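Local coordinates for protein laccase (PDB 4F7K) that probably couples one-electron oxidation of phenolic and related substrates to the reduction of dioxygen to water, as a bacterial laccase of the multicopper oxidase family, at residues R48-I53 / G84-Y89; G56-W61 / H102-S107; E5-P10 / G27-T32; G42-I47 / S90-D95; V111-Y116 / M136-R141. All blocks are in the same frame, centred on the assembly; numbering follows the deposited sequence. Where two conformers were deposited one is given.

How the interactions relate
Interactions 1, 3 and 4 belong to one four-stranded sheet of the first cupredoxin domain. Interactions 1 and 4 divide the pairing of strands 44-51 and 86-92 between them, while interaction 3 joins strand 4-13, the other neighbour of 44-51, to the outer strand 23-28. All three are partly buried, with aromatic rings on the inner face and charged or amide groups toward solvent. Interaction 2 is buried and lies in the facing sheet, where histidines are prominent on one face; Tyr89 of interaction 1 reaches its Val59 N. Interaction 5, also buried, has no strand pairing: a lysine and a tyrosine reach across to strand 131-140. It lies about 25 Å from interaction 4, centre to centre.

Interaction 1. Residues R48-I53 / G84-Y89; sequences RFQNQI and GGEFEY
Arg48 sends CG opposite its backbone N (chi1 -173°) and runs extended to NE, whereas Glu86 has CG tucked between backbone N and carbonyl carbon (chi1 60°); the two chains thereby converge over the same face of the sheet. Their salt bridge joins Arg48 NH2 to Glu86 OE1 at 2.9 Å. The carboxylate comes over a face of the guanidinium, with the two planes 42° apart, so this is not a flat two-pronged pair. Arg48 also passes Glu88, whose OE2 lies 3.3 Å from Arg48 CG and finds no polar partner in the model although the contact buries it. Strands 44-51 and 86-92 run antiparallel here, at one margin of a sheet of the first cupredoxin beta-sandwich, and Phe49 and Phe87 form a hydrogen-bonded pair in it: Phe49 N reaches Phe87 O at 2.8 Å. On the inner face the CB of Phe49 meets the ring edge of Tyr89, at CE2, 3.7 Å away. Tyr89 OH bonds to Gln78 and to Val59 N. At the end of strand 44-51, Asn51 N donates almost straight to Gly85 O (3.0 Å). OD1 of Asn51 takes the amide of Ile53, an Asx turn, while ND2 is held by the carbonyls of Glu55 and Val81.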
# COMPACT_ATOMS: atom_id res chain seq x y z
N ARG A 48 12.10 -16.81 0.99
CA ARG A 48 13.27 -16.85 1.87
C ARG A 48 13.88 -15.42 1.98
O ARG A 48 14.59 -14.98 1.08
CB ARG A 48 14.28 -17.91 1.42
CG ARG A 48 15.48 -18.13 2.38
CD ARG A 48 16.49 -19.18 1.86
NE ARG A 48 17.87 -18.91 2.32
CZ ARG A 48 18.89 -19.79 2.30
NH1 ARG A 48 18.73 -21.04 1.86
NH2 ARG A 48 20.10 -19.41 2.73
N PHE A 49 13.55 -14.74 3.08
CA PHE A 49 14.11 -13.44 3.41
C PHE A 49 15.55 -13.54 3.91
O PHE A 49 15.83 -14.31 4.83
CB PHE A 49 13.27 -12.72 4.47
CG PHE A 49 13.82 -11.39 4.91
CD1 PHE A 49 14.07 -10.36 3.99
CD2 PHE A 49 14.08 -11.15 6.24
CE1 PHE A 49 14.57 -9.10 4.41
CE2 PHE A 49 14.57 -9.90 6.69
CZ PHE A 49 14.84 -8.87 5.76
N GLN A 50 16.43 -12.75 3.31
CA GLN A 50 17.84 -12.70 3.66
C GLN A 50 18.26 -11.27 4.01
O GLN A 50 18.13 -10.37 3.20
CB GLN A 50 18.70 -13.16 2.48
CG GLN A 50 18.44 -14.56 2.02
CD GLN A 50 19.50 -15.49 2.51
OE1 GLN A 50 20.19 -15.21 3.52
NE2 GLN A 50 19.66 -16.61 1.82
N ASN A 51 18.79 -11.08 5.22
CA ASN A 51 19.17 -9.76 5.72
C ASN A 51 20.62 -9.38 5.40
O ASN A 51 21.56 -9.84 6.08
CB ASN A 51 18.90 -9.72 7.23
CG ASN A 51 19.16 -8.36 7.85
OD1 ASN A 51 19.83 -7.50 7.27
ND2 ASN A 51 18.66 -8.17 9.07
N GLN A 52 20.82 -8.59 4.34
CA GLN A 52 22.17 -8.05 4.02
C GLN A 52 22.25 -6.53 4.24
O GLN A 52 22.90 -5.83 3.47
CB GLN A 52 22.61 -8.38 2.58
CG GLN A 52 22.61 -9.87 2.24
CD GLN A 52 23.21 -10.16 0.86
OE1 GLN A 52 23.36 -9.27 0.01
NE2 GLN A 52 23.56 -11.42 0.64
N ILE A 53 21.59 -6.02 5.27
CA ILE A 53 21.57 -4.58 5.45
C ILE A 53 22.30 -4.10 6.70
O ILE A 53 22.35 -2.89 6.96
CB ILE A 53 20.13 -3.96 5.42
CG1 ILE A 53 19.33 -4.37 6.66
CG2 ILE A 53 19.43 -4.28 4.08
CD1 ILE A 53 17.99 -3.69 6.80
N GLY A 84 22.73 -10.71 8.57
CA GLY A 84 23.35 -11.93 8.10
C GLY A 84 22.44 -13.14 8.24
O GLY A 84 22.79 -14.24 7.84
N GLY A 85 21.27 -12.93 8.84
CA GLY A 85 20.33 -14.02 9.10
C GLY A 85 19.26 -14.15 8.04
O GLY A 85 19.22 -13.40 7.08
N GLU A 86 18.38 -15.12 8.23
CA GLU A 86 17.31 -15.37 7.29
C GLU A 86 16.00 -15.73 8.00
O GLU A 86 15.99 -16.05 9.19
CB GLU A 86 17.71 -16.49 6.31
CG GLU A 86 18.00 -17.77 7.01
CD GLU A 86 18.24 -18.90 6.06
OE1 GLU A 86 19.32 -18.94 5.44
OE2 GLU A 86 17.35 -19.78 5.97
N PHE A 87 14.92 -15.69 7.24
CA PHE A 87 13.60 -16.03 7.74
C PHE A 87 12.79 -16.57 6.58
O PHE A 87 12.76 -16.00 5.49
CB PHE A 87 12.87 -14.81 8.33
CG PHE A 87 11.68 -15.17 9.18
CD1 PHE A 87 11.81 -15.32 10.56
CD2 PHE A 87 10.42 -15.39 8.60
CE1 PHE A 87 10.72 -15.68 11.34
CE2 PHE A 87 9.33 -15.75 9.38
CZ PHE A 87 9.48 -15.89 10.75
N GLU A 88 12.11 -17.67 6.83
CA GLU A 88 11.29 -18.30 5.82
C GLU A 88 9.85 -17.81 5.98
O GLU A 88 9.17 -18.11 6.98
CB GLU A 88 11.37 -19.82 6.01
CG GLU A 88 11.23 -20.60 4.72
CD GLU A 88 12.57 -21.10 4.16
OE1 GLU A 88 12.82 -22.32 4.21
OE2 GLU A 88 13.35 -20.25 3.69
N TYR A 89 9.38 -17.01 5.02
CA TYR A 89 7.96 -16.59 5.05
C TYR A 89 7.13 -17.48 4.16
O TYR A 89 7.35 -17.57 2.94
CB TYR A 89 7.76 -15.14 4.63
CG TYR A 89 8.32 -14.15 5.62
CD1 TYR A 89 7.58 -13.78 6.76
CD2 TYR A 89 9.60 -13.57 5.43
CE1 TYR A 89 8.08 -12.85 7.69
CE2 TYR A 89 10.12 -12.65 6.37
CZ TYR A 89 9.35 -12.30 7.49
OH TYR A 89 9.83 -11.40 8.40

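Interaction 2. Residues G56-W61 / H102-S107; sequences GSAVHW and HSHNRS
The imidazole of His60 has CE1 of His102 at its edge and in its plane, 3.9 Å from CD2 of His60, while His356 stacks on this ring. The two imidazoles of His60 and His102 run alongside each other in the same direction, their planes turned 69°. Both belong to His-X-His motifs of the kind with which multicopper oxidases surround their trinuclear copper cluster, consistent with a place at that site. The ring of His104 has CB of Asn105 over one face and Ala58 O at its edge, in plane; its ND1 is buried without a polar partner in the model. Backbone bonds pair the strands: His60 N to His102 O at 2.8 Å and His102 N to His60 O at 3.0 Å. Beyond them His104 N donates to Ala58 O from well above the carbonyl plane. The ring nitrogens of His102 fix its rotation, NE2 bonding to ND1 of His62 and ND1 to Ser103 O. A leucine in place of His102 would probably leave His62 ND1 and Ser103 O each without this mate. Ser103 O is gripped from opposite faces, by His102 ND1 at 2.9 Å and by Arg106 N at 3.2 Å, the latter within a type I turn.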
# COMPACT_ATOMS: atom_id res chain seq x y z
N GLY A 56 19.10 -5.34 12.33
CA GLY A 56 17.89 -6.12 12.56
C GLY A 56 16.82 -5.74 11.53
O GLY A 56 16.74 -4.59 11.12
N SER A 57 16.03 -6.72 11.08
CA SER A 57 14.99 -6.44 10.11
C SER A 57 13.94 -7.54 10.11
O SER A 57 14.10 -8.55 10.81
CB SER A 57 15.56 -6.29 8.71
OG SER A 57 14.58 -5.67 7.89
N ALA A 58 12.88 -7.31 9.36
CA ALA A 58 11.81 -8.27 9.13
C ALA A 58 10.91 -7.65 8.08
O ALA A 58 11.04 -6.45 7.80
CB ALA A 58 11.03 -8.56 10.44
N VAL A 59 10.02 -8.47 7.48
CA VAL A 59 9.16 -8.02 6.40
C VAL A 59 7.66 -8.14 6.75
O VAL A 59 7.21 -9.19 7.20
CB VAL A 59 9.45 -8.76 5.08
CG1 VAL A 59 8.56 -8.20 3.95
CG2 VAL A 59 10.95 -8.60 4.67
N HIS A 60 6.91 -7.04 6.58
CA HIS A 60 5.46 -7.03 6.76
C HIS A 60 4.78 -7.14 5.39
O HIS A 60 5.16 -6.47 4.45
CB HIS A 60 4.99 -5.79 7.53
CG HIS A 60 3.51 -5.71 7.69
ND1 HIS A 60 2.76 -6.75 8.21
CD2 HIS A 60 2.63 -4.72 7.42
CE1 HIS A 60 1.48 -6.41 8.22
NE2 HIS A 60 1.37 -5.18 7.76
N TRP A 61 3.80 -8.02 5.29
CA TRP A 61 3.03 -8.19 4.07
C TRP A 61 1.75 -7.39 4.31
O TRP A 61 0.84 -7.83 5.00
CB TRP A 61 2.79 -9.70 3.78
CG TRP A 61 4.03 -10.46 4.09
CD1 TRP A 61 4.38 -11.01 5.29
CD2 TRP A 61 5.16 -10.65 3.21
NE1 TRP A 61 5.64 -11.57 5.20
CE2 TRP A 61 6.14 -11.35 3.95
CE3 TRP A 61 5.42 -10.33 1.87
CZ2 TRP A 61 7.39 -11.71 3.40
CZ3 TRP A 61 6.64 -10.71 1.30
CH2 TRP A 61 7.62 -11.38 2.08
N HIS A 102 6.90 -4.52 3.00
CA HIS A 102 7.91 -3.54 3.33
C HIS A 102 8.61 -3.95 4.62
O HIS A 102 8.05 -4.71 5.41
CB HIS A 102 7.31 -2.12 3.39
CG HIS A 102 6.14 -2.01 4.32
ND1 HIS A 102 6.29 -2.01 5.69
CD2 HIS A 102 4.81 -1.97 4.09
CE1 HIS A 102 5.10 -1.93 6.26
NE2 HIS A 102 4.19 -1.90 5.31
N SER A 103 9.82 -3.47 4.84
CA SER A 103 10.44 -3.72 6.13
C SER A 103 9.49 -3.25 7.24
O SER A 103 8.76 -2.26 7.09
CB SER A 103 11.83 -3.08 6.25
OG SER A 103 11.75 -1.74 6.73
N HIS A 104 9.52 -3.97 8.35
CA HIS A 104 8.60 -3.72 9.47
C HIS A 104 8.75 -2.32 10.08
O HIS A 104 7.82 -1.82 10.71
CB HIS A 104 8.85 -4.74 10.59
CG HIS A 104 9.99 -4.38 11.48
ND1 HIS A 104 11.32 -4.48 11.06
CD2 HIS A 104 10.02 -3.86 12.73
CE1 HIS A 104 12.11 -4.06 12.04
NE2 HIS A 104 11.34 -3.70 13.07
N ASN A 105 9.93 -1.72 9.93
CA ASN A 105 10.21 -0.43 10.54
C ASN A 105 10.24 0.74 9.54
O ASN A 105 10.70 1.84 9.87
CB ASN A 105 11.52 -0.49 11.34
CG ASN A 105 12.72 -0.81 10.48
OD1 ASN A 105 12.61 -1.00 9.26
ND2 ASN A 105 13.87 -0.90 11.12
N ARG A 106 9.73 0.51 8.34
CA ARG A 106 9.81 1.50 7.26
C ARG A 106 9.24 2.91 7.58
O ARG A 106 9.76 3.96 7.08
CB ARG A 106 9.23 0.94 5.96
CG ARG A 106 9.61 1.81 4.77
CD ARG A 106 9.25 1.23 3.41
NE ARG A 106 9.50 2.27 2.40
CZ ARG A 106 8.53 3.01 1.88
NH1 ARG A 106 7.26 2.76 2.23
NH2 ARG A 106 8.80 3.98 1.00
N SER A 107 8.25 2.94 8.47
CA SER A 107 7.56 4.19 8.80
C SER A 107 8.35 5.07 9.70
O SER A 107 8.06 6.25 9.82
CB SER A 107 6.21 3.91 9.45
OG SER A 107 5.32 3.44 8.47

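Interaction 3. Residues E5-P10 / G27-T32; sequences ELVAQP and GFNGGT
Gln9 N donates to Gly27 O at 2.7 Å, the shortest hydrogen bond between the two segments, and Gly27 N returns one to Gln9 O at 2.8 Å; both are nearly straight. One step along, the backbone N of Asn29 donates to Val7 O at 3.0 Å. The side-chain amide of Asn29 then carries the pattern further, much as another peptide group would. ND2 gives its hydrogen to Glu5 O at 3.0 Å, with the acceptor in the amide plane, while OD1 accepts from Val7 N at 2.9 Å, the donor standing 32° out of the carbonyl plane. Two bonds through one flat group hold the amide against rotation. CG of Asn29 lies opposite its own carbonyl carbon (chi1 -74°), which turns the amide back onto strand 4-13 although the CB points away from it. Strands 4-13 and 23-28 form a beta hairpin at the edge of a sheet of the N-terminal cupredoxin domain, and a type I' turn from Phe28 to Gly31 ends the pairing. Phe28 N bonds to Gly31 O across this turn. On the buried face Leu6 crosses Phe28 at a slant, with CG 3.5 Å from CD1 of the ring. The neighbouring CE1 of Phe28 touches the methyl of Ala8 at 3.8 Å. Tyr101 of the facing sheet meets the Phe28 ring edge-to-face, and Phe49 also packs on it.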
# COMPACT_ATOMS: atom_id res chain seq x y z
N GLU A 5 14.18 -16.19 -3.15
CA GLU A 5 15.00 -15.40 -2.23
C GLU A 5 14.68 -13.92 -2.33
O GLU A 5 14.57 -13.37 -3.43
CB GLU A 5 16.49 -15.67 -2.38
CG GLU A 5 16.99 -16.79 -1.47
CD GLU A 5 18.52 -16.79 -1.28
OE1 GLU A 5 19.20 -15.80 -1.68
OE2 GLU A 5 19.04 -17.78 -0.72
N LEU A 6 14.48 -13.29 -1.18
CA LEU A 6 14.20 -11.87 -1.09
C LEU A 6 15.29 -11.24 -0.24
O LEU A 6 15.28 -11.36 1.00
CB LEU A 6 12.83 -11.63 -0.48
CG LEU A 6 12.33 -10.20 -0.38
CD1 LEU A 6 12.15 -9.53 -1.78
CD2 LEU A 6 11.04 -10.17 0.40
N VAL A 7 16.28 -10.63 -0.90
CA VAL A 7 17.46 -10.17 -0.20
C VAL A 7 17.40 -8.69 0.03
O VAL A 7 17.44 -7.93 -0.93
CB VAL A 7 18.77 -10.53 -0.94
CG1 VAL A 7 19.96 -10.32 -0.00
CG2 VAL A 7 18.75 -12.01 -1.46
N ALA A 8 17.26 -8.27 1.29
CA ALA A 8 17.36 -6.86 1.65
C ALA A 8 18.86 -6.47 1.58
O ALA A 8 19.69 -7.10 2.25
CB ALA A 8 16.74 -6.60 3.05
N GLN A 9 19.22 -5.54 0.70
CA GLN A 9 20.64 -5.18 0.50
C GLN A 9 20.86 -3.74 0.01
O GLN A 9 19.93 -3.11 -0.46
CB GLN A 9 21.31 -6.14 -0.50
CG GLN A 9 20.49 -6.23 -1.82
CD GLN A 9 20.94 -7.30 -2.73
OE1 GLN A 9 21.89 -8.06 -2.43
NE2 GLN A 9 20.30 -7.38 -3.87
N PRO A 10 22.13 -3.25 0.07
CA PRO A 10 22.38 -1.95 -0.57
C PRO A 10 22.15 -2.06 -2.08
O PRO A 10 22.52 -3.04 -2.70
CB PRO A 10 23.85 -1.66 -0.29
CG PRO A 10 24.17 -2.55 0.98
CD PRO A 10 23.31 -3.79 0.76
N GLY A 27 17.46 -1.81 -0.78
CA GLY A 27 16.36 -2.37 -1.54
C GLY A 27 16.39 -3.88 -1.49
O GLY A 27 17.06 -4.48 -0.63
N PHE A 28 15.72 -4.51 -2.45
CA PHE A 28 15.57 -5.94 -2.46
C PHE A 28 16.02 -6.41 -3.81
O PHE A 28 15.55 -5.90 -4.83
CB PHE A 28 14.08 -6.35 -2.31
CG PHE A 28 13.54 -6.23 -0.92
CD1 PHE A 28 13.92 -7.12 0.07
CD2 PHE A 28 12.65 -5.22 -0.61
CE1 PHE A 28 13.38 -6.98 1.38
CE2 PHE A 28 12.13 -5.08 0.66
CZ PHE A 28 12.48 -5.97 1.65
N ASN A 29 16.87 -7.42 -3.83
CA ASN A 29 17.25 -8.09 -5.07
C ASN A 29 17.83 -7.16 -6.17
O ASN A 29 17.47 -7.28 -7.36
CB ASN A 29 16.06 -8.91 -5.63
CG ASN A 29 15.81 -10.19 -4.84
OD1 ASN A 29 16.41 -10.44 -3.80
ND2 ASN A 29 14.93 -11.02 -5.34
N GLY A 30 18.70 -6.24 -5.75
CA GLY A 30 19.49 -5.42 -6.70
C GLY A 30 18.76 -4.15 -7.13
O GLY A 30 19.26 -3.42 -7.98
N GLY A 31 17.59 -3.86 -6.53
CA GLY A 31 16.80 -2.66 -6.92
C GLY A 31 15.83 -2.16 -5.87
O GLY A 31 15.63 -2.82 -4.85
N THR A 32 15.27 -0.97 -6.09
CA THR A 32 14.10 -0.48 -5.37
C THR A 32 13.19 0.29 -6.35
O THR A 32 13.67 1.09 -7.13
CB THR A 32 14.43 0.37 -4.13
OG1 THR A 32 13.18 0.79 -3.53
CG2 THR A 32 15.22 1.60 -4.46

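Interaction 4. Residues G42-I47 / S90-D95; sequences GEVFDI and SFRAPD
Phe45 and Phe91 pack together on the inner face of the sheet, CB of Phe45 sitting over the ring of Phe91 in a CH-pi contact, 4.0 Å from the ring centroid. The ring planes are 25° apart but slid past each other, so that they scarcely overlap and CD2 of Phe45 touches CE1 of Phe91 at 3.6 Å. Phe91 has CG between its backbone N and carbonyl carbon (chi1 52°), which carries its ring under the Phe45 CB. The methyl of Ala93 meets the Phe45 ring at its edge, CB lying 3.7 Å from CE2. Leu119 and Val121 of strand 116-122 cover the same ring, tying the two sheets of the cupredoxin sandwich together. Cutting Phe45 back to an alanine would probably open a gap between Ala93, Leu119 and Val121 and cost CE1 of Phe91 its ring neighbour. In the backbone between the two faces, Phe45 N donates to Phe91 O at 2.8 Å, and Phe91 N answers to Phe45 O. On the outer face CG2 of Val44 lies over a face of the Arg92 guanidinium, 3.4 Å from NH1. That same nitrogen donates to Gly42 O at 3.0 Å, in the carbonyl plane, while Gly42 N bonds to Ala93 O. One side of this strand pair is therefore sealed by hydrocarbon; on the other, a cation lies flat on a valine and spends one N-H on a backbone carbonyl just ahead of the strand.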
# COMPACT_ATOMS: atom_id res chain seq x y z
N GLY A 42 -5.34 -18.21 -3.28
CA GLY A 42 -5.47 -19.56 -2.73
C GLY A 42 -4.14 -20.28 -2.66
O GLY A 42 -4.00 -21.31 -1.97
N GLU A 43 -3.15 -19.74 -3.38
CA GLU A 43 -1.83 -20.36 -3.49
C GLU A 43 -0.84 -19.89 -2.41
O GLU A 43 -1.06 -18.90 -1.72
CB GLU A 43 -1.20 -20.07 -4.85
CG GLU A 43 -1.86 -20.67 -6.08
CD GLU A 43 -1.06 -20.37 -7.37
OE1 GLU A 43 -0.32 -19.32 -7.44
OE2 GLU A 43 -1.17 -21.19 -8.31
N VAL A 44 0.25 -20.62 -2.30
CA VAL A 44 1.23 -20.39 -1.28
C VAL A 44 2.35 -19.51 -1.81
O VAL A 44 2.88 -19.78 -2.89
CB VAL A 44 1.84 -21.71 -0.75
CG1 VAL A 44 2.65 -21.46 0.51
CG2 VAL A 44 0.75 -22.70 -0.47
N PHE A 45 2.65 -18.45 -1.08
CA PHE A 45 3.89 -17.69 -1.24
C PHE A 45 4.91 -18.31 -0.31
O PHE A 45 4.69 -18.40 0.90
CB PHE A 45 3.72 -16.25 -0.74
CG PHE A 45 3.07 -15.32 -1.72
CD1 PHE A 45 3.84 -14.60 -2.64
CD2 PHE A 45 1.68 -15.11 -1.70
CE1 PHE A 45 3.23 -13.70 -3.54
CE2 PHE A 45 1.06 -14.22 -2.59
CZ PHE A 45 1.84 -13.52 -3.51
N ASP A 46 6.02 -18.76 -0.88
CA ASP A 46 7.13 -19.28 -0.10
C ASP A 46 8.34 -18.35 -0.35
O ASP A 46 8.89 -18.36 -1.45
CB ASP A 46 7.41 -20.73 -0.50
CG ASP A 46 6.27 -21.69 -0.10
OD1 ASP A 46 5.92 -21.74 1.09
OD2 ASP A 46 5.74 -22.43 -0.97
N ILE A 47 8.72 -17.57 0.66
CA ILE A 47 9.72 -16.50 0.51
C ILE A 47 10.87 -16.69 1.50
O ILE A 47 10.65 -16.77 2.71
CB ILE A 47 9.01 -15.13 0.70
CG1 ILE A 47 8.04 -14.92 -0.46
CG2 ILE A 47 10.02 -13.96 0.79
CD1 ILE A 47 6.76 -14.06 -0.13
N SER A 90 6.15 -18.13 4.74
CA SER A 90 5.31 -19.01 3.96
C SER A 90 3.84 -18.90 4.35
O SER A 90 3.46 -19.27 5.46
CB SER A 90 5.83 -20.44 4.07
OG SER A 90 4.80 -21.33 3.69
N PHE A 91 3.02 -18.40 3.44
CA PHE A 91 1.59 -18.22 3.70
C PHE A 91 0.77 -18.35 2.42
O PHE A 91 1.26 -18.06 1.31
CB PHE A 91 1.36 -16.83 4.31
CG PHE A 91 1.97 -15.72 3.50
CD1 PHE A 91 1.23 -15.09 2.52
CD2 PHE A 91 3.29 -15.33 3.72
CE1 PHE A 91 1.80 -14.08 1.77
CE2 PHE A 91 3.86 -14.32 2.98
CZ PHE A 91 3.13 -13.70 2.00
N ARG A 92 -0.47 -18.79 2.60
CA ARG A 92 -1.47 -18.81 1.53
C ARG A 92 -2.09 -17.41 1.46
O ARG A 92 -2.40 -16.82 2.49
CB ARG A 92 -2.54 -19.88 1.80
CG ARG A 92 -2.05 -21.32 1.54
CD ARG A 92 -3.20 -22.37 1.46
NE ARG A 92 -2.71 -23.75 1.36
CZ ARG A 92 -2.38 -24.36 0.22
NH1 ARG A 92 -2.49 -23.71 -0.93
NH2 ARG A 92 -1.95 -25.62 0.23
N ALA A 93 -2.23 -16.87 0.26
CA ALA A 93 -2.90 -15.58 0.09
C ALA A 93 -4.36 -15.83 -0.26
O ALA A 93 -4.65 -16.43 -1.29
CB ALA A 93 -2.20 -14.72 -0.97
N PRO A 94 -5.29 -15.41 0.61
CA PRO A 94 -6.68 -15.80 0.42
C PRO A 94 -7.50 -14.77 -0.38
O PRO A 94 -8.61 -15.07 -0.82
CB PRO A 94 -7.21 -15.90 1.86
CG PRO A 94 -6.44 -14.77 2.56
CD PRO A 94 -5.09 -14.69 1.89
N ASP A 95 -6.97 -13.56 -0.55
CA ASP A 95 -7.69 -12.52 -1.28
C ASP A 95 -6.99 -12.04 -2.51
O ASP A 95 -5.78 -11.77 -2.48
CB ASP A 95 -7.99 -11.30 -0.42
CG ASP A 95 -8.49 -11.67 0.92
OD1 ASP A 95 -9.55 -12.31 1.00
OD2 ASP A 95 -7.79 -11.35 1.90

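Interaction 5. Residues V111-Y116 / M136-R141; sequences VAKGLY and MIDDWR
Lys113 NZ forms a salt bridge with Asp138 OD1, long at 3.3 Å and weak as a hydrogen bond. NZ is also modelled 2.4 Å from Asp139 O, a hydrogen bond so short that the exact position of NZ is uncertain. As placed, the same ammonium makes a cation-pi contact, standing 4.4 Å from the centroid of the five-membered ring of Trp140 and over its face, 21° off the normal. The lysine chain has CG opposite the backbone N, then bends at chi2 (78°) and again at chi3, which brings CE to 3.5 Å from CD1 of Trp140. Lys113 lies in the loop before strand 116-122 of the first cupredoxin domain, which Tyr116 begins, whereas strand 131-140 belongs to the sheet of the next, making this an interdomain contact. Arg106 adds a long, weak ion pair to OD2 of Asp138. Sulfur supplies the second kind of contact, Met136 SD lying at the edge of the Tyr116 ring, 4.1 Å from CE1, as a Met-aromatic pair. Tyr116 faces Asp138, ring and carboxylate nearly perpendicular, with Tyr116 OH 3.6 Å from Asp138 OD2. Trp100 and His102 also pack against the Tyr116 side chain, and Val191 touches both Tyr116 and Asp138.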
# COMPACT_ATOMS: atom_id res chain seq x y z
N VAL A 111 16.64 4.89 6.71
CA VAL A 111 17.44 3.92 5.92
C VAL A 111 16.60 2.89 5.18
O VAL A 111 17.01 2.40 4.12
CB VAL A 111 18.46 3.05 6.75
CG1 VAL A 111 19.80 3.71 6.83
CG2 VAL A 111 17.89 2.60 8.14
N ALA A 112 15.43 2.55 5.74
CA ALA A 112 14.55 1.55 5.13
C ALA A 112 13.70 2.13 3.97
O ALA A 112 12.78 1.46 3.43
CB ALA A 112 13.65 0.94 6.21
N LYS A 113 13.99 3.38 3.58
CA LYS A 113 13.15 4.03 2.56
C LYS A 113 12.87 3.13 1.32
O LYS A 113 11.73 3.02 0.85
CB LYS A 113 13.82 5.33 2.13
CG LYS A 113 13.17 6.01 0.96
CD LYS A 113 11.92 6.74 1.35
CE LYS A 113 11.89 8.06 0.55
NZ LYS A 113 10.54 8.72 0.51
N GLY A 114 13.91 2.46 0.83
CA GLY A 114 13.80 1.69 -0.41
C GLY A 114 13.30 0.26 -0.25
O GLY A 114 13.17 -0.48 -1.24
N LEU A 115 13.05 -0.13 1.00
CA LEU A 115 12.81 -1.55 1.33
C LEU A 115 11.32 -1.83 1.22
O LEU A 115 10.64 -1.96 2.21
CB LEU A 115 13.31 -1.88 2.75
CG LEU A 115 14.83 -2.00 2.97
CD1 LEU A 115 15.18 -2.22 4.42
CD2 LEU A 115 15.41 -3.13 2.12
N TYR A 116 10.82 -1.87 -0.00
CA TYR A 116 9.46 -2.21 -0.24
C TYR A 116 9.33 -2.70 -1.68
O TYR A 116 10.28 -2.54 -2.49
CB TYR A 116 8.56 -0.99 -0.06
CG TYR A 116 8.77 0.05 -1.14
CD1 TYR A 116 7.97 0.09 -2.28
CD2 TYR A 116 9.81 0.98 -1.02
CE1 TYR A 116 8.17 1.07 -3.25
CE2 TYR A 116 10.05 1.93 -1.99
CZ TYR A 116 9.21 2.00 -3.07
OH TYR A 116 9.44 2.97 -3.99
N MET A 136 3.57 2.95 -8.22
CA MET A 136 4.01 3.22 -6.87
C MET A 136 4.40 4.69 -6.77
O MET A 136 5.32 5.19 -7.47
CB MET A 136 5.16 2.27 -6.45
CG MET A 136 4.68 0.81 -6.23
SD MET A 136 6.02 -0.44 -6.40
CE MET A 136 6.37 -0.45 -8.18
N ILE A 137 3.67 5.41 -5.93
CA ILE A 137 3.91 6.83 -5.79
C ILE A 137 4.65 7.07 -4.48
O ILE A 137 4.26 6.57 -3.43
CB ILE A 137 2.60 7.65 -5.87
CG1 ILE A 137 1.85 7.30 -7.16
CG2 ILE A 137 2.88 9.15 -5.78
CD1 ILE A 137 0.46 7.97 -7.32
N ASP A 138 5.76 7.80 -4.56
CA ASP A 138 6.59 8.05 -3.37
C ASP A 138 7.11 9.48 -3.51
O ASP A 138 7.10 10.06 -4.60
CB ASP A 138 7.74 7.02 -3.35
CG ASP A 138 8.33 6.76 -1.96
OD1 ASP A 138 7.92 7.44 -0.97
OD2 ASP A 138 9.23 5.84 -1.89
N ASP A 139 7.53 10.10 -2.43
CA ASP A 139 8.29 11.33 -2.62
C ASP A 139 9.65 11.27 -1.95
O ASP A 139 9.95 10.34 -1.21
CB ASP A 139 7.48 12.54 -2.23
CG ASP A 139 7.50 12.78 -0.80
OD1 ASP A 139 7.37 11.77 -0.07
OD2 ASP A 139 7.68 13.96 -0.42
N TRP A 140 10.52 12.22 -2.29
CA TRP A 140 11.91 12.07 -1.86
C TRP A 140 12.55 13.44 -1.64
O TRP A 140 12.23 14.39 -2.33
CB TRP A 140 12.79 11.34 -2.90
CG TRP A 140 12.55 9.90 -3.19
CD1 TRP A 140 13.19 8.81 -2.65
CD2 TRP A 140 11.67 9.39 -4.18
NE1 TRP A 140 12.70 7.64 -3.23
CE2 TRP A 140 11.76 7.99 -4.17
CE3 TRP A 140 10.79 10.01 -5.08
CZ2 TRP A 140 11.03 7.20 -5.01
CZ3 TRP A 140 10.07 9.24 -5.91
CH2 TRP A 140 10.16 7.84 -5.87
N ARG A 141 13.45 13.50 -0.69
CA ARG A 141 14.29 14.68 -0.51
C ARG A 141 15.66 14.19 -0.90
O ARG A 141 16.27 13.38 -0.20
CB ARG A 141 14.21 15.16 0.93